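Long-range contact in heavy metal cation tricomponent efflux pump ZneA(CzcA-like) (Cupriavidus metallidurans, PDB 4K0J), which probably exports zinc ions in exchange for protons, as the inner-membrane RND transporter of a tripartite heavy-metal efflux pump: residues Ala38-Thr46 with Gln454-Ser462. Residues are numbered along the deposited sequence; the frame is centred on the assembly and turned at random.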
loop_
_atom_site.group_PDB
_atom_site.type_symbol
_atom_site.label_atom_id
_atom_site.label_comp_id
_atom_site.label_asym_id
_atom_site.label_seq_id
_atom_site.Cartn_x
_atom_site.Cartn_y
_atom_site.Cartn_z
ATOM N N ALA C 38 5.285 14.809 23.364
ATOM C CA ALA C 38 4.883 15.295 24.681
ATOM C C ALA C 38 3.443 14.914 24.984
ATOM O O ALA C 38 3.066 14.732 26.139
ATOM C CB ALA C 38 5.061 16.804 24.770
ATOM N N TYR C 39 2.637 14.812 23.936
ATOM C CA TYR C 39 1.262 14.368 24.066
ATOM C C TYR C 39 1.024 13.379 22.945
ATOM O O TYR C 39 0.712 13.777 21.823
ATOM C CB TYR C 39 0.304 15.551 23.935
ATOM C CG TYR C 39 -1.084 15.295 24.491
ATOM C CD1 TYR C 39 -1.502 15.912 25.659
ATOM C CD2 TYR C 39 -1.973 14.442 23.847
ATOM C CE1 TYR C 39 -2.759 15.689 26.172
ATOM C CE2 TYR C 39 -3.232 14.209 24.355
ATOM C CZ TYR C 39 -3.623 14.835 25.520
ATOM O OH TYR C 39 -4.883 14.615 26.041
ATOM N N PRO C 40 1.186 12.084 23.243
ATOM C CA PRO C 40 1.114 10.995 22.263
ATOM C C PRO C 40 -0.185 11.042 21.472
ATOM O O PRO C 40 -1.204 11.444 22.030
ATOM C CB PRO C 40 1.140 9.741 23.137
ATOM C CG PRO C 40 1.805 10.167 24.388
ATOM C CD PRO C 40 1.389 11.581 24.611
ATOM N N ASP C 41 -0.146 10.651 20.201
ATOM C CA ASP C 41 -1.348 10.630 19.376
ATOM C C ASP C 41 -2.357 9.648 19.962
ATOM O O ASP C 41 -2.417 8.480 19.571
ATOM C CB ASP C 41 -1.018 10.275 17.929
ATOM C CG ASP C 41 -2.090 10.731 16.958
ATOM O OD1 ASP C 41 -1.741 11.413 15.969
ATOM O OD2 ASP C 41 -3.277 10.403 17.176
ATOM N N ILE C 42 -3.137 10.150 20.915
ATOM C CA ILE C 42 -4.130 9.374 21.647
ATOM C C ILE C 42 -5.212 8.860 20.713
ATOM O O ILE C 42 -5.753 7.776 20.913
ATOM C CB ILE C 42 -4.776 10.242 22.750
ATOM C CG1 ILE C 42 -3.721 10.665 23.771
ATOM C CG2 ILE C 42 -5.899 9.512 23.441
ATOM C CD1 ILE C 42 -2.853 9.525 24.257
ATOM N N ALA C 43 -5.496 9.648 19.679
ATOM C CA ALA C 43 -6.571 9.373 18.729
ATOM C C ALA C 43 -6.552 7.970 18.141
ATOM O O ALA C 43 -5.512 7.309 18.103
ATOM C CB ALA C 43 -6.530 10.386 17.607
ATOM N N ASP C 44 -7.719 7.532 17.678
ATOM C CA ASP C 44 -7.849 6.290 16.936
ATOM C C ASP C 44 -7.905 6.622 15.448
ATOM O O ASP C 44 -8.096 7.779 15.073
ATOM C CB ASP C 44 -9.112 5.549 17.370
ATOM C CG ASP C 44 -9.147 5.288 18.865
ATOM O OD1 ASP C 44 -10.239 5.406 19.466
ATOM O OD2 ASP C 44 -8.085 4.965 19.438
ATOM N N THR C 45 -7.735 5.611 14.603
ATOM C CA THR C 45 -7.735 5.819 13.161
ATOM C C THR C 45 -9.128 6.170 12.645
ATOM O O THR C 45 -9.996 5.304 12.534
ATOM C CB THR C 45 -7.243 4.577 12.434
ATOM O OG1 THR C 45 -6.173 3.992 13.181
ATOM C CG2 THR C 45 -6.751 4.943 11.044
ATOM N N THR C 46 -9.330 7.445 12.324
ATOM C CA THR C 46 -10.630 7.929 11.866
ATOM C C THR C 46 -10.546 8.780 10.604
ATOM O O THR C 46 -9.500 9.342 10.286
ATOM C CB THR C 46 -11.345 8.746 12.961
ATOM O OG1 THR C 46 -12.510 9.364 12.405
ATOM C CG2 THR C 46 -10.425 9.825 13.516
ATOM N N GLN C 454 -4.806 -2.163 24.184
ATOM C CA GLN C 454 -4.612 -1.439 22.937
ATOM C C GLN C 454 -5.167 -0.022 23.047
ATOM O O GLN C 454 -5.361 0.491 24.147
ATOM C CB GLN C 454 -5.280 -2.193 21.785
ATOM C CG GLN C 454 -4.762 -3.615 21.598
ATOM C CD GLN C 454 -5.582 -4.421 20.605
ATOM O OE1 GLN C 454 -6.706 -4.052 20.263
ATOM N NE2 GLN C 454 -5.020 -5.529 20.138
ATOM N N ARG C 455 -5.410 0.602 21.898
ATOM C CA ARG C 455 -5.963 1.954 21.833
ATOM C C ARG C 455 -5.171 2.988 22.633
ATOM O O ARG C 455 -3.936 2.999 22.635
ATOM C CB ARG C 455 -7.423 1.976 22.298
ATOM C CG ARG C 455 -8.329 0.949 21.644
ATOM C CD ARG C 455 -9.725 1.035 22.242
ATOM N NE ARG C 455 -9.674 1.325 23.674
ATOM C CZ ARG C 455 -10.736 1.589 24.429
ATOM N NH1 ARG C 455 -11.953 1.602 23.899
ATOM N NH2 ARG C 455 -10.581 1.846 25.720
ATOM N N ILE C 456 -5.912 3.846 23.326
ATOM C CA ILE C 456 -5.342 4.997 24.009
ATOM C C ILE C 456 -4.507 4.616 25.235
ATOM O O ILE C 456 -3.446 5.199 25.474
ATOM C CB ILE C 456 -6.444 6.028 24.370
ATOM C CG1 ILE C 456 -7.323 5.535 25.514
ATOM C CG2 ILE C 456 -7.331 6.298 23.160
ATOM C CD1 ILE C 456 -8.654 6.246 25.588
ATOM N N GLU C 457 -4.970 3.625 25.995
ATOM C CA GLU C 457 -4.267 3.201 27.201
ATOM C C GLU C 457 -2.960 2.507 26.838
ATOM O O GLU C 457 -2.078 2.330 27.679
ATOM C CB GLU C 457 -5.146 2.295 28.070
ATOM C CG GLU C 457 -5.585 0.998 27.409
ATOM C CD GLU C 457 -6.881 1.138 26.637
ATOM O OE1 GLU C 457 -7.366 2.278 26.473
ATOM O OE2 GLU C 457 -7.415 0.100 26.194
ATOM N N TYR C 458 -2.842 2.118 25.575
ATOM C CA TYR C 458 -1.589 1.589 25.064
ATOM C C TYR C 458 -0.702 2.717 24.546
ATOM O O TYR C 458 0.466 2.802 24.920
ATOM C CB TYR C 458 -1.841 0.561 23.963
ATOM C CG TYR C 458 -0.600 0.155 23.202
ATOM C CD1 TYR C 458 0.227 -0.854 23.671
ATOM C CD2 TYR C 458 -0.258 0.780 22.007
ATOM C CE1 TYR C 458 1.361 -1.228 22.973
ATOM C CE2 TYR C 458 0.868 0.418 21.308
ATOM C CZ TYR C 458 1.674 -0.586 21.790
ATOM O OH TYR C 458 2.798 -0.941 21.080
ATOM N N LYS C 459 -1.255 3.575 23.686
ATOM C CA LYS C 459 -0.491 4.690 23.119
ATOM C C LYS C 459 0.138 5.549 24.214
ATOM O O LYS C 459 1.256 6.045 24.068
ATOM C CB LYS C 459 -1.378 5.561 22.228
ATOM C CG LYS C 459 -1.948 4.848 21.017
ATOM C CD LYS C 459 -3.253 5.490 20.567
ATOM C CE LYS C 459 -4.038 4.559 19.658
ATOM N NZ LYS C 459 -5.451 4.997 19.483
ATOM N N LEU C 460 -0.583 5.708 25.317
ATOM C CA LEU C 460 -0.084 6.483 26.441
ATOM C C LEU C 460 1.094 5.792 27.145
ATOM O O LEU C 460 2.146 6.401 27.351
ATOM C CB LEU C 460 -1.216 6.752 27.431
ATOM C CG LEU C 460 -1.053 7.977 28.329
ATOM C CD1 LEU C 460 -0.873 9.236 27.492
ATOM C CD2 LEU C 460 -2.252 8.123 29.254
ATOM N N PHE C 461 0.919 4.518 27.495
ATOM C CA PHE C 461 1.899 3.788 28.302
ATOM C C PHE C 461 2.572 2.641 27.566
ATOM O O PHE C 461 2.585 1.517 28.059
ATOM C CB PHE C 461 1.232 3.222 29.557
ATOM C CG PHE C 461 0.988 4.240 30.625
ATOM C CD1 PHE C 461 -0.156 5.019 30.611
ATOM C CD2 PHE C 461 1.904 4.419 31.645
ATOM C CE1 PHE C 461 -0.378 5.961 31.594
ATOM C CE2 PHE C 461 1.687 5.357 32.632
ATOM C CZ PHE C 461 0.545 6.129 32.606
ATOM N N SER C 462 3.127 2.913 26.391
ATOM C CA SER C 462 3.846 1.881 25.638
ATOM C C SER C 462 5.356 2.117 25.532
ATOM O O SER C 462 6.131 1.186 25.758
ATOM C CB SER C 462 3.237 1.664 24.249
ATOM O OG SER C 462 4.024 0.766 23.487
#
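Lys459 reaches from the short helix 455-460 into the curve of the loop Ala38-Thr46, where its ammonium group meets three oxygens. NZ forms a salt bridge with Asp44 OD2 at 2.6 Å and donates hydrogen bonds to Ala43 O at 2.7 Å and to Ile42 O at 3.1 Å. Both carbonyls receive it from well above their planes, by 52° at Ala43 and 46° at Ile42, while the Asp44 side chain runs nearly perpendicular to the lysine. An extended chain beyond CG carries NZ this far, laying CD alongside Asp41 O, the carbonyl of the residue at the centre of an inverse gamma turn. Apolar packing flanks the polar grip. Ile42 turns CG2, anti to its backbone N, onto Ile456 CG2, and its other branch brings CD1 within 3.8 Å of Leu460 CD1. Pro40 brings CB toward Lys459 O and CG to Leu460 CD1. On the helix side, Arg455 NH2 forms a salt bridge with Glu457 OE1 whose hydrogen bond is weak. The contact thus docks the loop between strands 36-37 and 46-52, leading from a predicted transmembrane helix into the porter domain, onto the short helix preceding helix 463-479, at the membrane-porter junction of an RND transporter.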